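Local coordinates for phage tail sheath protein (Desulfitobacterium hafniense, PDB 3HXL), which probably assembles into the contractile sheath around the tail tube of a myovirus-like phage, at residues T129-V133 with Q145-D149; T99-L103 with T164-T170. One frame throughout, in Å; residues are numbered along the deposited sequence.

Contact 1 (T129-V133 with Q145-D149)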
loop_
_atom_site.group_PDB
_atom_site.type_symbol
_atom_site.label_atom_id
_atom_site.label_comp_id
_atom_site.label_asym_id
_atom_site.label_seq_id
_atom_site.Cartn_x
_atom_site.Cartn_y
_atom_site.Cartn_z
ATOM N N THR A 129 -48.110 18.876 5.913
ATOM C CA THR A 129 -47.563 19.138 7.240
ATOM C C THR A 129 -46.170 18.532 7.372
ATOM O O THR A 129 -45.567 18.566 8.446
ATOM C CB THR A 129 -48.441 18.545 8.356
ATOM O OG1 THR A 129 -48.278 17.122 8.388
ATOM C CG2 THR A 129 -49.904 18.879 8.116
ATOM N N LYS A 130 -45.666 17.972 6.279
ATOM C CA LYS A 130 -44.346 17.355 6.286
ATOM C C LYS A 130 -43.453 17.926 5.191
ATOM O O LYS A 130 -43.934 18.552 4.247
ATOM C CB LYS A 130 -44.482 15.843 6.111
ATOM C CG LYS A 130 -45.218 15.163 7.246
ATOM C CD LYS A 130 -45.364 13.678 6.982
ATOM C CE LYS A 130 -46.003 12.978 8.167
ATOM N NZ LYS A 130 -45.177 13.163 9.392
ATOM N N PHE A 131 -42.149 17.720 5.325
ATOM C CA PHE A 131 -41.209 18.221 4.333
ATOM C C PHE A 131 -40.355 17.086 3.789
ATOM O O PHE A 131 -40.079 16.115 4.490
ATOM C CB PHE A 131 -40.271 19.276 4.938
ATOM C CG PHE A 131 -40.975 20.469 5.512
ATOM C CD1 PHE A 131 -41.635 20.386 6.733
ATOM C CD2 PHE A 131 -40.954 21.690 4.843
ATOM C CE1 PHE A 131 -42.264 21.499 7.284
ATOM C CE2 PHE A 131 -41.582 22.812 5.384
ATOM C CZ PHE A 131 -42.236 22.715 6.608
ATOM N N ASP A 132 -39.948 17.211 2.533
ATOM C CA ASP A 132 -39.084 16.215 1.923
ATOM C C ASP A 132 -37.692 16.828 1.884
ATOM O O ASP A 132 -37.431 17.735 1.093
ATOM C CB ASP A 132 -39.546 15.873 0.501
ATOM C CG ASP A 132 -40.823 15.053 0.481
ATOM O OD1 ASP A 132 -40.951 14.115 1.296
ATOM O OD2 ASP A 132 -41.698 15.338 -0.362
ATOM N N VAL A 133 -36.809 16.353 2.759
ATOM C CA VAL A 133 -35.444 16.867 2.815
ATOM C C VAL A 133 -34.529 15.938 2.031
ATOM O O VAL A 133 -34.282 14.798 2.427
ATOM C CB VAL A 133 -34.940 16.973 4.272
ATOM C CG1 VAL A 133 -33.559 17.620 4.301
ATOM C CG2 VAL A 133 -35.921 17.785 5.095
ATOM N N GLN A 145 -35.464 12.229 3.067
ATOM C CA GLN A 145 -36.142 11.967 4.326
ATOM C C GLN A 145 -37.374 12.855 4.463
ATOM O O GLN A 145 -37.300 14.071 4.275
ATOM C CB GLN A 145 -35.188 12.225 5.496
ATOM C CG GLN A 145 -33.999 11.276 5.556
ATOM C CD GLN A 145 -33.070 11.587 6.712
ATOM O OE1 GLN A 145 -33.513 11.760 7.852
ATOM N NE2 GLN A 145 -31.770 11.647 6.432
ATOM N N THR A 146 -38.507 12.240 4.782
ATOM C CA THR A 146 -39.751 12.977 4.963
ATOM C C THR A 146 -39.960 13.129 6.459
ATOM O O THR A 146 -40.147 12.145 7.171
ATOM C CB THR A 146 -40.948 12.224 4.353
ATOM O OG1 THR A 146 -40.725 12.037 2.951
ATOM C CG2 THR A 146 -42.233 13.022 4.547
ATOM N N VAL A 147 -39.914 14.366 6.936
ATOM C CA VAL A 147 -40.069 14.616 8.359
ATOM C C VAL A 147 -41.013 15.772 8.644
ATOM O O VAL A 147 -41.441 16.481 7.732
ATOM C CB VAL A 147 -38.708 14.927 9.001
ATOM C CG1 VAL A 147 -37.783 13.727 8.862
ATOM C CG2 VAL A 147 -38.088 16.141 8.327
ATOM N N SER A 148 -41.331 15.953 9.920
ATOM C CA SER A 148 -42.214 17.026 10.353
ATOM C C SER A 148 -41.383 18.250 10.717
ATOM O O SER A 148 -41.783 19.385 10.458
ATOM C CB SER A 148 -43.022 16.582 11.576
ATOM O OG SER A 148 -43.847 15.472 11.277
ATOM N N ASP A 149 -40.222 18.006 11.316
ATOM C CA ASP A 149 -39.330 19.073 11.742
ATOM C C ASP A 149 -37.866 18.633 11.689
ATOM O O ASP A 149 -37.553 17.532 11.231
ATOM C CB ASP A 149 -39.683 19.500 13.167
ATOM C CG ASP A 149 -39.849 18.318 14.102
ATOM O OD1 ASP A 149 -38.970 17.431 14.109
ATOM O OD2 ASP A 149 -40.862 18.272 14.836
HETATM O O HOH W 1 -44.746 20.182 10.485
HETATM O O HOH W 2 -42.605 12.342 8.653
#
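Val133 and Val147 meet on one face of the paired strands, CG2 to CG2 at 4.2 Å, and this is the closely packed half of the contact. Both residues are buried, and Leu119 and Phe161 press on Val133. Phe131 stands on the same face. Its chi1 of -59° sets the ring beside its own backbone N, and the turn about CB-CG leaves the ring edge, not its face, toward the Val147 and Ser148 carbonyls; CE1 lies 3.8 Å from Ser148 O. Beneath these side chains the backbones are joined by four N-H to O=C bonds, two in each hydrogen-bonded pair. Phe131 N reaches Val147 O at 2.8 Å with an N-H...O angle of 168°, and Val133 and Gln145 bond reciprocally. Thr146, in the non-hydrogen-bonded pair between them, directs its CA toward Phe131 O (3.2 Å) as a CA-H...O contact. This pattern identifies an antiparallel beta hairpin, strands 131-137 and 140-147, in the beta-sandwich domain of the sheath protein; its strand 140-147 forms an outer edge of a four-stranded sheet.

The other face is polar and more open. Asp132 and Thr146 lie side by side, pointing the same way, and the threonine hydroxyl donates to Asp132 OD1 at 2.7 Å, meeting it nearly along the C-O bond. Asn124 ND2 also donates to that oxygen, so two bonds restrain the carboxylate. Lys130 crosses Thr146 at about a right angle, its CB 3.9 Å from Thr146 CG2. A bend at chi4 (-59°) ends its otherwise extended chain, and NZ makes a weak hydrogen bond to Ser148 OG. One water links NZ to Thr146 O. Beyond the end of the strand pairing, on the side of the Phe131 ring, another water donates to both Thr129 O and Ser148 O.

Contact 2 (T99-L103 with T164-T170)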
loop_
_atom_site.group_PDB
_atom_site.type_symbol
_atom_site.label_atom_id
_atom_site.label_comp_id
_atom_site.label_asym_id
_atom_site.label_seq_id
_atom_site.Cartn_x
_atom_site.Cartn_y
_atom_site.Cartn_z
ATOM N N THR A 99 -26.729 27.023 5.950
ATOM C CA THR A 99 -27.812 27.182 6.912
ATOM C C THR A 99 -29.061 27.729 6.230
ATOM O O THR A 99 -29.002 28.715 5.499
ATOM C CB THR A 99 -27.426 28.144 8.069
ATOM O OG1 THR A 99 -26.359 27.574 8.839
ATOM C CG2 THR A 99 -28.625 28.383 8.988
ATOM N N VAL A 100 -30.187 27.069 6.467
ATOM C CA VAL A 100 -31.465 27.486 5.909
ATOM C C VAL A 100 -32.420 27.599 7.092
ATOM O O VAL A 100 -32.904 26.592 7.617
ATOM C CB VAL A 100 -32.005 26.452 4.897
ATOM C CG1 VAL A 100 -33.349 26.909 4.342
ATOM C CG2 VAL A 100 -31.005 26.271 3.762
ATOM N N GLY A 101 -32.670 28.830 7.525
ATOM C CA GLY A 101 -33.547 29.044 8.659
ATOM C C GLY A 101 -32.914 28.535 9.940
ATOM O O GLY A 101 -31.845 29.000 10.344
ATOM N N ASN A 102 -33.565 27.570 10.578
ATOM C CA ASN A 102 -33.066 27.003 11.820
ATOM C C ASN A 102 -32.136 25.822 11.563
ATOM O O ASN A 102 -31.354 25.439 12.431
ATOM C CB ASN A 102 -34.238 26.538 12.695
ATOM C CG ASN A 102 -35.176 27.674 13.067
ATOM O OD1 ASN A 102 -34.745 28.699 13.597
ATOM N ND2 ASN A 102 -36.467 27.495 12.794
ATOM N N LEU A 103 -32.227 25.261 10.363
ATOM C CA LEU A 103 -31.428 24.100 9.989
ATOM C C LEU A 103 -30.046 24.390 9.432
ATOM O O LEU A 103 -29.868 25.261 8.583
ATOM C CB LEU A 103 -32.187 23.256 8.961
ATOM C CG LEU A 103 -31.468 22.002 8.452
ATOM C CD1 LEU A 103 -31.372 20.980 9.571
ATOM C CD2 LEU A 103 -32.235 21.423 7.264
ATOM N N THR A 164 -32.517 23.469 15.682
ATOM C CA THR A 164 -33.736 23.099 16.390
ATOM C C THR A 164 -34.929 23.903 15.889
ATOM O O THR A 164 -34.772 25.004 15.364
ATOM C CB THR A 164 -33.573 23.322 17.908
ATOM O OG1 THR A 164 -34.839 23.158 18.562
ATOM C CG2 THR A 164 -33.031 24.713 18.185
ATOM N N GLY A 165 -36.124 23.342 16.044
ATOM C CA GLY A 165 -37.318 24.037 15.605
ATOM C C GLY A 165 -37.886 23.559 14.283
ATOM O O GLY A 165 -37.698 22.410 13.885
ATOM N N ALA A 166 -38.574 24.459 13.592
ATOM C CA ALA A 166 -39.209 24.135 12.324
ATOM C C ALA A 166 -38.320 24.307 11.106
ATOM O O ALA A 166 -37.379 25.104 11.096
ATOM C CB ALA A 166 -40.470 24.967 12.157
ATOM N N LEU A 167 -38.651 23.553 10.067
ATOM C CA LEU A 167 -37.921 23.598 8.815
ATOM C C LEU A 167 -38.480 24.683 7.906
ATOM O O LEU A 167 -39.626 25.116 8.061
ATOM C CB LEU A 167 -38.017 22.246 8.108
ATOM C CG LEU A 167 -37.259 21.071 8.738
ATOM C CD1 LEU A 167 -37.849 19.756 8.244
ATOM C CD2 LEU A 167 -35.775 21.168 8.392
ATOM N N THR A 168 -37.651 25.111 6.961
ATOM C CA THR A 168 -37.997 26.128 5.975
ATOM C C THR A 168 -37.631 25.563 4.606
ATOM O O THR A 168 -36.599 24.911 4.458
ATOM C CB THR A 168 -37.195 27.431 6.200
ATOM O OG1 THR A 168 -37.695 28.109 7.359
ATOM C CG2 THR A 168 -37.304 28.345 4.988
ATOM N N GLU A 169 -38.469 25.815 3.607
ATOM C CA GLU A 169 -38.216 25.313 2.259
ATOM C C GLU A 169 -37.029 25.966 1.564
ATOM O O GLU A 169 -36.564 27.033 1.958
ATOM C CB GLU A 169 -39.451 25.503 1.376
ATOM C CG GLU A 169 -40.577 24.520 1.626
ATOM C CD GLU A 169 -41.689 24.653 0.599
ATOM O OE1 GLU A 169 -42.314 25.733 0.534
ATOM O OE2 GLU A 169 -41.928 23.680 -0.149
ATOM N N THR A 170 -36.543 25.302 0.522
ATOM C CA THR A 170 -35.442 25.811 -0.284
ATOM C C THR A 170 -35.367 24.999 -1.564
ATOM O O THR A 170 -35.390 23.769 -1.534
ATOM C CB THR A 170 -34.075 25.737 0.455
ATOM O OG1 THR A 170 -33.034 26.160 -0.434
ATOM C CG2 THR A 170 -33.781 24.323 0.934
HETATM O O HOH W 3 -34.852 24.773 6.783
HETATM O O HOH W 4 -36.178 26.907 9.324
HETATM O O HOH W 5 -31.445 26.203 15.066
#
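Asn102 provides the one direct hydrogen bond between residues 99-103 and 164-170, from ND2 to Ala166 O at 3.1 Å. The N-H...O angle is 168°, and the donor lies in the carbonyl plane on a lone pair of Ala166 O. That oxygen is only 8° out of the asparagine amide plane; each partner thus lies close to the other's plane, yet the two planes are twisted well away from each other about the bond. With CG anti to its carbonyl carbon, the side chain leans over the loop, and CB comes to 3.1 Å from Thr164 O.

Water supplies the other polar links. One molecule accepts from Asn102 N and donates to Ala166 O, giving this carbonyl a second partner; it also lies 2.8 Å from Thr168 OG1. Another connects Val100 O to Thr168 N, and a third spans Asn102 O and Thr164 N. The donors and acceptors on the 99-103 side belong to a type II' turn from Val100 to Leu103, closed by reciprocal backbone bonds between these two residues. Gly101 takes the positive-phi corner of the turn (phi 68°), as such a turn expects.

Van der Waals contacts flank the polar ones. The apolar pair is Leu103 CD2 and Leu167 CD2, which touch at 3.7 Å where the two buried side chains cross obliquely. Val100 CG1, anti to its own N, instead lies over the opposing backbone, 3.8 Å from Thr168 O, and reaches Thr170 CB at 4.1 Å.

The turn is the connection of the hairpin formed by strands 97-100 and 103-107, and the facing loop runs from strand 159-162 to strand 170-174. Ile150 touches Asn102 and both leucines, while Leu119 of strand 117-123 packs on Val100 and Leu103.

From the N terminus, the chain first passes residues 99-103 at the turn of one hairpin, then enters strand 117-123 and the second hairpin, where contact 1 closes a short loop of 11 intervening residues. Only afterwards does it reach 164-170, so contact 2 closes a loop of 60 residues with contact 1 nested inside it. Their centres are 11 Å apart and they touch directly: Leu167 CD1 lies 3.6 Å from Val147 CG2, and Asp149 CB lies 3.6 Å from Gly165 O. Contact 1 holds together two strands of the four-stranded sheet; contact 2 joins the three-stranded sheet's first turn to a loop that passes from that sheet to the four-stranded one.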